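Local coordinates for protein AlyQ (Persicobacter sp. CCB-QB2, PDB 5XNR) that probably cleaves alginate by beta-elimination, pairing a family 32 carbohydrate-binding module with a lyase domain, at residues I226-T231 and S354-G359; T233-V238 and D386-H391; Q244-K249 and N360-N365. All coordinates share one frame; numbering follows the deposited sequence.

Contact 1: I226-T231 and S354-G359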
loop_
_atom_site.group_PDB
_atom_site.type_symbol
_atom_site.label_atom_id
_atom_site.label_comp_id
_atom_site.label_asym_id
_atom_site.label_seq_id
_atom_site.Cartn_x
_atom_site.Cartn_y
_atom_site.Cartn_z
ATOM N N ILE A 226 -3.061 30.419 3.051
ATOM C CA ILE A 226 -2.565 30.707 4.402
ATOM C C ILE A 226 -1.052 30.827 4.335
ATOM O O ILE A 226 -0.406 30.114 3.547
ATOM C CB ILE A 226 -2.928 29.613 5.423
ATOM C CG1 ILE A 226 -2.732 30.104 6.867
ATOM C CG2 ILE A 226 -2.138 28.348 5.125
ATOM C CD1 ILE A 226 -3.252 29.171 7.943
ATOM N N TYR A 227 -0.535 31.720 5.176
ATOM C CA TYR A 227 0.893 31.847 5.413
ATOM C C TYR A 227 1.104 31.845 6.921
ATOM O O TYR A 227 0.352 32.497 7.610
ATOM C CB TYR A 227 1.468 33.123 4.797
ATOM C CG TYR A 227 1.364 33.204 3.297
ATOM C CD1 TYR A 227 2.260 32.542 2.471
ATOM C CD2 TYR A 227 0.371 33.964 2.699
ATOM C CE1 TYR A 227 2.175 32.639 1.087
ATOM C CE2 TYR A 227 0.260 34.064 1.319
ATOM C CZ TYR A 227 1.166 33.397 0.505
ATOM O OH TYR A 227 1.038 33.480 -0.858
ATOM N N TRP A 228 2.087 31.084 7.405
ATOM C CA TRP A 228 2.438 31.072 8.835
ATOM C C TRP A 228 3.955 31.293 8.968
ATOM O O TRP A 228 4.655 31.467 7.959
ATOM C CB TRP A 228 1.920 29.793 9.541
ATOM C CG TRP A 228 2.063 28.496 8.792
ATOM C CD1 TRP A 228 1.127 27.913 7.991
ATOM C CD2 TRP A 228 3.194 27.597 8.796
ATOM N NE1 TRP A 228 1.607 26.741 7.474
ATOM C CE2 TRP A 228 2.872 26.520 7.948
ATOM C CE3 TRP A 228 4.442 27.590 9.430
ATOM C CZ2 TRP A 228 3.750 25.458 7.722
ATOM C CZ3 TRP A 228 5.315 26.550 9.199
ATOM C CH2 TRP A 228 4.973 25.499 8.353
ATOM N N THR A 229 4.462 31.284 10.199
ATOM C CA THR A 229 5.899 31.510 10.446
ATOM C C THR A 229 6.496 30.335 11.239
ATOM O O THR A 229 5.766 29.534 11.828
ATOM C CB THR A 229 6.120 32.837 11.189
ATOM O OG1 THR A 229 6.154 32.622 12.598
ATOM C CG2 THR A 229 5.035 33.850 10.891
ATOM N N THR A 230 7.830 30.287 11.292
ATOM C CA THR A 230 8.532 29.261 12.067
ATOM C C THR A 230 8.358 29.490 13.579
ATOM O O THR A 230 8.802 28.666 14.381
ATOM C CB THR A 230 10.010 29.175 11.655
ATOM O OG1 THR A 230 10.676 30.424 11.870
ATOM C CG2 THR A 230 10.180 28.744 10.211
ATOM N N THR A 231 7.686 30.560 13.992
ATOM C CA THR A 231 7.463 30.811 15.428
ATOM C C THR A 231 6.207 30.057 15.887
ATOM O O THR A 231 5.163 30.170 15.266
ATOM C CB THR A 231 7.382 32.321 15.698
ATOM O OG1 THR A 231 8.570 32.883 15.140
ATOM C CG2 THR A 231 7.262 32.699 17.165
ATOM N N SER A 354 5.194 31.002 5.348
ATOM C CA SER A 354 5.381 29.576 5.240
ATOM C C SER A 354 4.029 28.850 5.153
ATOM O O SER A 354 3.050 29.263 5.783
ATOM C CB SER A 354 6.185 29.059 6.396
ATOM O OG SER A 354 6.313 27.637 6.315
ATOM N N TYR A 355 4.010 27.737 4.409
ATOM C CA TYR A 355 2.801 26.905 4.243
ATOM C C TYR A 355 3.218 25.458 3.940
ATOM O O TYR A 355 4.354 25.227 3.592
ATOM C CB TYR A 355 1.909 27.473 3.140
ATOM C CG TYR A 355 2.617 27.657 1.825
ATOM C CD1 TYR A 355 3.318 28.817 1.558
ATOM C CD2 TYR A 355 2.609 26.668 0.854
ATOM C CE1 TYR A 355 3.967 28.999 0.346
ATOM C CE2 TYR A 355 3.266 26.828 -0.357
ATOM C CZ TYR A 355 3.954 27.997 -0.611
ATOM O OH TYR A 355 4.629 28.178 -1.785
ATOM N N PHE A 356 2.301 24.508 4.118
ATOM C CA PHE A 356 2.509 23.115 3.785
ATOM C C PHE A 356 1.930 22.757 2.406
ATOM O O PHE A 356 1.025 23.422 1.892
ATOM C CB PHE A 356 1.805 22.213 4.793
ATOM C CG PHE A 356 2.393 22.227 6.177
ATOM C CD1 PHE A 356 3.713 21.870 6.385
ATOM C CD2 PHE A 356 1.619 22.587 7.269
ATOM C CE1 PHE A 356 4.268 21.896 7.654
ATOM C CE2 PHE A 356 2.169 22.597 8.541
ATOM C CZ PHE A 356 3.492 22.246 8.730
ATOM N N LYS A 357 2.512 21.720 1.806
ATOM C CA LYS A 357 1.988 21.048 0.633
ATOM C C LYS A 357 2.041 19.544 0.878
ATOM O O LYS A 357 3.012 19.054 1.466
ATOM C CB LYS A 357 2.809 21.319 -0.624
ATOM C CG LYS A 357 2.915 22.783 -1.021
ATOM C CD LYS A 357 3.459 22.998 -2.431
ATOM C CE LYS A 357 2.403 23.407 -3.439
ATOM N NZ LYS A 357 3.010 24.088 -4.611
ATOM N N ILE A 358 1.001 18.851 0.411
ATOM C CA ILE A 358 0.905 17.394 0.509
ATOM C C ILE A 358 0.535 16.840 -0.863
ATOM O O ILE A 358 -0.287 17.409 -1.526
ATOM C CB ILE A 358 -0.143 16.989 1.557
ATOM C CG1 ILE A 358 0.252 17.420 2.969
ATOM C CG2 ILE A 358 -0.443 15.502 1.480
ATOM C CD1 ILE A 358 -0.949 17.540 3.891
ATOM N N GLY A 359 1.125 15.718 -1.248
ATOM C CA GLY A 359 0.773 15.072 -2.488
ATOM C C GLY A 359 2.005 14.723 -3.299
ATOM O O GLY A 359 3.001 14.228 -2.751
#

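Contact 2: T233-V238 and D386-H391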
loop_
_atom_site.group_PDB
_atom_site.type_symbol
_atom_site.label_atom_id
_atom_site.label_comp_id
_atom_site.label_asym_id
_atom_site.label_seq_id
_atom_site.Cartn_x
_atom_site.Cartn_y
_atom_site.Cartn_z
ATOM N N THR A 233 4.449 26.181 17.218
ATOM C CA THR A 233 4.552 24.800 16.922
ATOM C C THR A 233 3.673 24.512 15.708
ATOM O O THR A 233 2.490 24.848 15.714
ATOM C CB THR A 233 4.201 23.959 18.150
ATOM O OG1 THR A 233 5.192 24.272 19.125
ATOM C CG2 THR A 233 4.218 22.473 17.884
ATOM N N HIS A 234 4.280 23.889 14.692
ATOM C CA HIS A 234 3.641 23.629 13.407
ATOM C C HIS A 234 3.981 22.217 12.918
ATOM O O HIS A 234 5.154 21.872 12.816
ATOM C CB HIS A 234 4.077 24.686 12.393
ATOM C CG HIS A 234 3.887 26.070 12.899
ATOM N ND1 HIS A 234 2.650 26.654 12.959
ATOM C CD2 HIS A 234 4.758 26.963 13.410
ATOM C CE1 HIS A 234 2.760 27.866 13.472
ATOM N NE2 HIS A 234 4.043 28.081 13.750
ATOM N N VAL A 235 2.962 21.439 12.556
ATOM C CA VAL A 235 3.139 20.039 12.301
ATOM C C VAL A 235 2.409 19.648 11.018
ATOM O O VAL A 235 1.302 20.099 10.779
ATOM C CB VAL A 235 2.609 19.237 13.498
ATOM C CG1 VAL A 235 2.882 17.753 13.378
ATOM C CG2 VAL A 235 3.179 19.793 14.792
ATOM N N VAL A 236 3.043 18.804 10.211
ATOM C CA VAL A 236 2.325 18.033 9.180
ATOM C C VAL A 236 2.659 16.553 9.386
ATOM O O VAL A 236 3.820 16.197 9.490
ATOM C CB VAL A 236 2.647 18.479 7.738
ATOM C CG1 VAL A 236 4.123 18.379 7.393
ATOM C CG2 VAL A 236 1.836 17.699 6.727
ATOM N N TYR A 237 1.620 15.728 9.427
ATOM C CA TYR A 237 1.743 14.300 9.429
ATOM C C TYR A 237 1.090 13.755 8.168
ATOM O O TYR A 237 -0.002 14.215 7.801
ATOM C CB TYR A 237 1.061 13.695 10.655
ATOM C CG TYR A 237 0.678 12.242 10.528
ATOM C CD1 TYR A 237 1.531 11.238 10.923
ATOM C CD2 TYR A 237 -0.563 11.876 10.038
ATOM C CE1 TYR A 237 1.167 9.901 10.822
ATOM C CE2 TYR A 237 -0.945 10.547 9.914
ATOM C CZ TYR A 237 -0.074 9.552 10.318
ATOM O OH TYR A 237 -0.445 8.253 10.238
ATOM N N VAL A 238 1.761 12.789 7.530
ATOM C CA VAL A 238 1.215 12.145 6.341
ATOM C C VAL A 238 1.487 10.645 6.431
ATOM O O VAL A 238 2.601 10.261 6.652
ATOM C CB VAL A 238 1.824 12.703 5.038
ATOM C CG1 VAL A 238 1.181 12.064 3.816
ATOM C CG2 VAL A 238 1.748 14.218 4.953
ATOM N N ASP A 386 -3.733 8.923 5.048
ATOM C CA ASP A 386 -4.175 9.815 6.112
ATOM C C ASP A 386 -3.212 10.988 6.260
ATOM O O ASP A 386 -2.074 10.914 5.886
ATOM C CB ASP A 386 -4.247 9.049 7.427
ATOM C CG ASP A 386 -5.037 9.725 8.535
ATOM O OD1 ASP A 386 -6.027 10.424 8.234
ATOM O OD2 ASP A 386 -4.672 9.505 9.697
ATOM N N TYR A 387 -3.670 12.070 6.838
ATOM C CA TYR A 387 -2.803 13.207 7.045
ATOM C C TYR A 387 -3.470 14.174 8.030
ATOM O O TYR A 387 -4.691 14.123 8.189
ATOM C CB TYR A 387 -2.532 13.930 5.724
ATOM C CG TYR A 387 -3.751 14.634 5.204
ATOM C CD1 TYR A 387 -4.681 13.965 4.433
ATOM C CD2 TYR A 387 -4.023 15.948 5.556
ATOM C CE1 TYR A 387 -5.831 14.605 3.992
ATOM C CE2 TYR A 387 -5.173 16.598 5.127
ATOM C CZ TYR A 387 -6.081 15.924 4.334
ATOM O OH TYR A 387 -7.196 16.556 3.864
ATOM N N PHE A 388 -2.680 15.052 8.666
ATOM C CA PHE A 388 -3.257 16.182 9.417
ATOM C C PHE A 388 -2.196 17.268 9.547
ATOM O O PHE A 388 -1.014 17.000 9.351
ATOM C CB PHE A 388 -3.805 15.765 10.795
ATOM C CG PHE A 388 -2.796 15.234 11.792
ATOM C CD1 PHE A 388 -1.941 16.093 12.481
ATOM C CD2 PHE A 388 -2.737 13.873 12.081
ATOM C CE1 PHE A 388 -1.016 15.595 13.386
ATOM C CE2 PHE A 388 -1.822 13.378 12.998
ATOM C CZ PHE A 388 -0.955 14.236 13.641
ATOM N N VAL A 389 -2.630 18.466 9.905
ATOM C CA VAL A 389 -1.704 19.573 10.206
ATOM C C VAL A 389 -2.190 20.294 11.472
ATOM O O VAL A 389 -3.382 20.316 11.751
ATOM C CB VAL A 389 -1.557 20.563 9.027
ATOM C CG1 VAL A 389 -0.866 19.936 7.830
ATOM C CG2 VAL A 389 -2.884 21.199 8.628
ATOM N N SER A 390 -1.270 20.886 12.228
ATOM C CA SER A 390 -1.659 21.686 13.402
ATOM C C SER A 390 -0.802 22.953 13.475
ATOM O O SER A 390 0.360 22.967 13.070
ATOM C CB SER A 390 -1.561 20.884 14.694
ATOM O OG SER A 390 -0.229 20.441 14.943
ATOM N N HIS A 391 -1.393 24.001 14.017
ATOM C CA HIS A 391 -0.709 25.265 14.211
ATOM C C HIS A 391 -0.994 25.810 15.612
ATOM O O HIS A 391 -2.115 25.775 16.061
ATOM C CB HIS A 391 -1.163 26.255 13.136
ATOM C CG HIS A 391 -0.832 25.821 11.756
ATOM N ND1 HIS A 391 0.462 25.801 11.286
ATOM C CD2 HIS A 391 -1.618 25.424 10.736
ATOM C CE1 HIS A 391 0.467 25.390 10.034
ATOM N NE2 HIS A 391 -0.794 25.159 9.675
#

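Contact 3: Q244-K249 and N360-N365. With PO4 (phosphate ion), chain E.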
loop_
_atom_site.group_PDB
_atom_site.type_symbol
_atom_site.label_atom_id
_atom_site.label_comp_id
_atom_site.label_asym_id
_atom_site.label_seq_id
_atom_site.Cartn_x
_atom_site.Cartn_y
_atom_site.Cartn_z
ATOM N N GLN A 244 4.901 5.137 -7.786
ATOM C CA GLN A 244 5.464 5.111 -9.150
ATOM C C GLN A 244 6.379 6.314 -9.356
ATOM O O GLN A 244 6.107 7.373 -8.819
ATOM C CB GLN A 244 4.351 5.121 -10.199
ATOM C CG GLN A 244 4.817 4.829 -11.628
ATOM C CD GLN A 244 4.924 3.349 -11.910
ATOM O OE1 GLN A 244 5.812 2.664 -11.409
ATOM N NE2 GLN A 244 4.007 2.840 -12.710
ATOM N N LEU A 245 7.425 6.120 -10.166
ATOM C CA LEU A 245 8.313 7.197 -10.655
ATOM C C LEU A 245 8.405 7.150 -12.187
ATOM O O LEU A 245 8.262 6.079 -12.788
ATOM C CB LEU A 245 9.706 6.999 -10.057
ATOM C CG LEU A 245 9.731 6.836 -8.541
ATOM C CD1 LEU A 245 10.938 6.034 -8.113
ATOM C CD2 LEU A 245 9.686 8.188 -7.852
ATOM N N PRO A 246 8.716 8.300 -12.819
ATOM C CA PRO A 246 9.010 8.340 -14.246
ATOM C C PRO A 246 10.138 7.372 -14.615
ATOM O O PRO A 246 10.759 6.726 -13.736
ATOM C CB PRO A 246 9.418 9.786 -14.539
ATOM C CG PRO A 246 8.698 10.562 -13.478
ATOM C CD PRO A 246 8.833 9.655 -12.273
ATOM N N ILE A 247 10.390 7.271 -15.906
ATOM C CA ILE A 247 11.227 6.190 -16.429
ATOM C C ILE A 247 12.703 6.618 -16.479
ATOM O O ILE A 247 13.580 5.851 -16.043
ATOM C CB ILE A 247 10.715 5.750 -17.811
ATOM C CG1 ILE A 247 9.305 5.161 -17.713
ATOM C CG2 ILE A 247 11.710 4.783 -18.447
ATOM C CD1 ILE A 247 8.647 4.906 -19.055
ATOM N N VAL A 248 12.950 7.813 -17.021
ATOM C CA VAL A 248 14.297 8.372 -17.221
ATOM C C VAL A 248 14.787 9.054 -15.930
ATOM O O VAL A 248 15.859 8.739 -15.403
ATOM C CB VAL A 248 14.317 9.377 -18.396
ATOM C CG1 VAL A 248 15.668 10.081 -18.525
ATOM C CG2 VAL A 248 13.921 8.729 -19.718
ATOM N N LYS A 249 14.023 10.040 -15.475
ATOM C CA LYS A 249 14.334 10.857 -14.286
ATOM C C LYS A 249 13.322 10.492 -13.183
ATOM O O LYS A 249 12.283 11.159 -12.968
ATOM C CB LYS A 249 14.330 12.336 -14.690
ATOM C CG LYS A 249 14.605 13.330 -13.572
ATOM C CD LYS A 249 15.455 14.513 -14.004
ATOM C CE LYS A 249 15.167 15.816 -13.287
ATOM N NZ LYS A 249 15.300 15.715 -11.822
ATOM N N ASN A 360 1.955 15.058 -4.586
ATOM C CA ASN A 360 2.896 14.549 -5.603
ATOM C C ASN A 360 3.409 15.698 -6.481
ATOM O O ASN A 360 2.657 16.248 -7.296
ATOM C CB ASN A 360 2.217 13.468 -6.447
ATOM C CG ASN A 360 2.992 13.044 -7.679
ATOM O OD1 ASN A 360 4.033 13.633 -8.012
ATOM N ND2 ASN A 360 2.476 12.018 -8.361
ATOM N N TYR A 361 4.690 16.029 -6.331
ATOM C CA TYR A 361 5.378 16.951 -7.266
ATOM C C TYR A 361 6.478 16.187 -8.013
ATOM O O TYR A 361 7.563 16.016 -7.476
ATOM C CB TYR A 361 5.959 18.136 -6.491
ATOM C CG TYR A 361 6.631 19.230 -7.294
ATOM C CD1 TYR A 361 6.324 19.481 -8.623
ATOM C CD2 TYR A 361 7.527 20.093 -6.674
ATOM C CE1 TYR A 361 6.924 20.526 -9.319
ATOM C CE2 TYR A 361 8.122 21.148 -7.352
ATOM C CZ TYR A 361 7.829 21.367 -8.684
ATOM O OH TYR A 361 8.452 22.391 -9.343
ATOM N N THR A 362 6.205 15.728 -9.232
ATOM C CA THR A 362 7.127 14.831 -9.925
ATOM C C THR A 362 8.220 15.682 -10.572
ATOM O O THR A 362 7.916 16.613 -11.347
ATOM C CB THR A 362 6.379 13.941 -10.922
ATOM O OG1 THR A 362 5.479 13.136 -10.160
ATOM C CG2 THR A 362 7.286 13.055 -11.751
ATOM N N GLN A 363 9.483 15.376 -10.277
ATOM C CA GLN A 363 10.568 16.183 -10.818
ATOM C C GLN A 363 10.991 15.652 -12.203
ATOM O O GLN A 363 12.167 15.365 -12.418
ATOM C CB GLN A 363 11.748 16.189 -9.846
ATOM C CG GLN A 363 11.386 16.631 -8.434
ATOM C CD GLN A 363 10.883 18.050 -8.383
ATOM O OE1 GLN A 363 11.656 19.009 -8.450
ATOM N NE2 GLN A 363 9.572 18.183 -8.243
ATOM N N SER A 364 10.056 15.511 -13.152
ATOM C CA SER A 364 10.435 15.207 -14.543
ATOM C C SER A 364 9.479 15.909 -15.509
ATOM O O SER A 364 8.528 16.560 -15.074
ATOM C CB SER A 364 10.502 13.722 -14.806
ATOM O OG SER A 364 11.188 13.480 -16.030
ATOM N N ASN A 365 9.749 15.785 -16.805
ATOM C CA ASN A 365 8.928 16.453 -17.825
ATOM C C ASN A 365 9.231 15.837 -19.199
ATOM O O ASN A 365 9.980 14.861 -19.287
ATOM C CB ASN A 365 9.114 17.976 -17.763
ATOM C CG ASN A 365 10.547 18.426 -17.980
ATOM O OD1 ASN A 365 11.296 17.756 -18.686
ATOM N ND2 ASN A 365 10.931 19.557 -17.400
HETATM P P PO4 E . 16.791 19.044 -10.620
HETATM O O1 PO4 E . 15.799 17.971 -10.253
HETATM O O2 PO4 E . 17.890 18.401 -11.456
HETATM O O3 PO4 E . 16.106 20.173 -11.400
HETATM O O4 PO4 E . 17.379 19.675 -9.374
#

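Contact 1: I226-T231 and S354-G359
The indole of Trp228 lies across the main chain at the start of strand 355-358. With CG between the backbone N and the carbonyl carbon (chi1 41°), the ring is brought over its partner's backbone: Ser354 O sits 3.1 Å above the indole plane of Trp228, offset toward the rim. Ser354 CB adds a CH-pi contact to the six-membered ring of the indole, 3.9 Å from its centroid. Beyond it the indole rim meets Phe356, whose face receives Trp228 CZ2 over its centre, 3.3 Å above the plane; the two planes are 47° apart. Tyr227 and Tyr355 run alongside each other, pointing the same way, and touch at their CD1 atoms (4.0 Å) with planes at 79°.

The backbones join by one antiparallel hydrogen-bonded pair. Trp228 N donates to Ser354 O (2.6 Å), and Ser354 N returns a bond to Trp228 O (2.7 Å).

The contact ties the loop before strand 233-244 to the strand that opens the YFKxGxYxQ motif (Tyr355 to Gln363) of PL7 alginate lyases. Arg216 makes a cation-pi contact with Tyr355. The chemistry is thus an aromatic cluster closed by two short backbone bonds, in which the carboxylate oxygen Glu217 OE1 accepts from both the buried indole NE1 of Trp228 and Phe356 N, and so probably holds the indole in register with the strand.

Contact 2: T233-V238 and D386-H391
His234 and His391 meet rim to rim at one end of an antiparallel strand pair, their ND1 atoms 2.9 Å apart in a hydrogen bond whose donor could be either ring. The side chains cross at about a right angle, and the ring planes differ by 51°, yet each ND1 approaches near the plane of the other ring. The two form a non-hydrogen-bonded pair and so share a sheet face; with CG anti to the carbonyl carbon in both, the ND1 edges turn to each other.

Main-chain bonds set the register. Val235 pairs with Ser390 through two bonds, and Tyr237 with Phe388 through two more, among them Tyr237 N to Phe388 O (2.9 Å). Between them come the non-hydrogen-bonded pairs, of which Val236 and Val389 have CA atoms 4.4 Å apart. The segment axes are 4.7 Å apart, with N-to-C directions at 177°. These are neighbouring strands, 233-244 and 379-392, of the seven-stranded sheet of the lyase sandwich.

Apolar contacts divide between the faces. On the face of Val236, Val238 and Tyr387, Val236 CG2 meets Val389 CG1 at 3.7 Å, and both valines pack on Phe356 of the facing sheet. On the other, the Tyr237 and Phe388 rings are nearly parallel but slid apart, so that Tyr237 CB, rather than the phenol, lies 3.6 Å above the Phe388 face. Ser390 OG rests against Val235 CB (3.4 Å).

The outer nitrogens have acceptors as well: His234 NE2 bonds to Thr231 O, and His391 NE2 to Glu217 OE2. If both NE2 atoms carry hydrogens, the shared ND1 bond needs one more, so the histidine pair may hold a positive charge that Glu217 would help to stabilise.

Contact 3: Q244-K249 and N360-N365
The CG corner of the Pro246 ring presses on the methyl of Thr362, CG to CG2 3.3 Å, tighter than usual van der Waals contact. The same CG lies 3.9 Å from Ser364 CB, so the proline ring spans two alternate residues of the opposing segment. Thr362 has its methyl anti to the backbone N, which leaves OG1 beside that N and able to donate to Asn360 OD1 (2.6 Å), in the carbonyl plane and on a lone pair; this bond helps hold the rotation that presents CG2 to Pro246.

Lys249 takes the other end. Its chain bends past Gln363 O, with CE 3.2 Å from that oxygen, and NZ donates to phosphate O1 (2.8 Å). Tyr210 and Arg272 also bind this anion, probably a crystallisation component. Gln363 centres an inverse gamma turn, and its NE2 bonds to Tyr361 O from above the carbonyl plane while lying over the Tyr361 ring.

Glu369, in helix 366-369, accepts from Ser364 OG and from the backbone N of Val248 and Lys249, and Asn365 caps that helix. The contact therefore joins the loop between strands 233-244 and 251-254 to the end of strand 360-362, with the helix bridging both.

In the fold
All three contacts lie in the alginate lyase domain, a beta-sandwich of the concanavalin clan. Contact 2 belongs to the seven-stranded sheet, whereas 354-359 and 360-365 follow one another along the opposing sheet, turning a corner at Gly359. Contacts 1 and 2 have centres about 10 Å apart and touch: Trp228 stacks on His234, while Phe356 CE1 reaches Val236 CG1 (3.5 Å), bridging the sheets. Contact 3 lies about 24 Å from contact 1 and 25 Å from contact 2, centre to centre. In PL7 lyases the catalytic cleft lies on the opposing sheet, where strand 256-258 carries the QIH motif, so contacts 1 and 3 probably flank it; the phosphate of contact 3 marks an anion-binding spot.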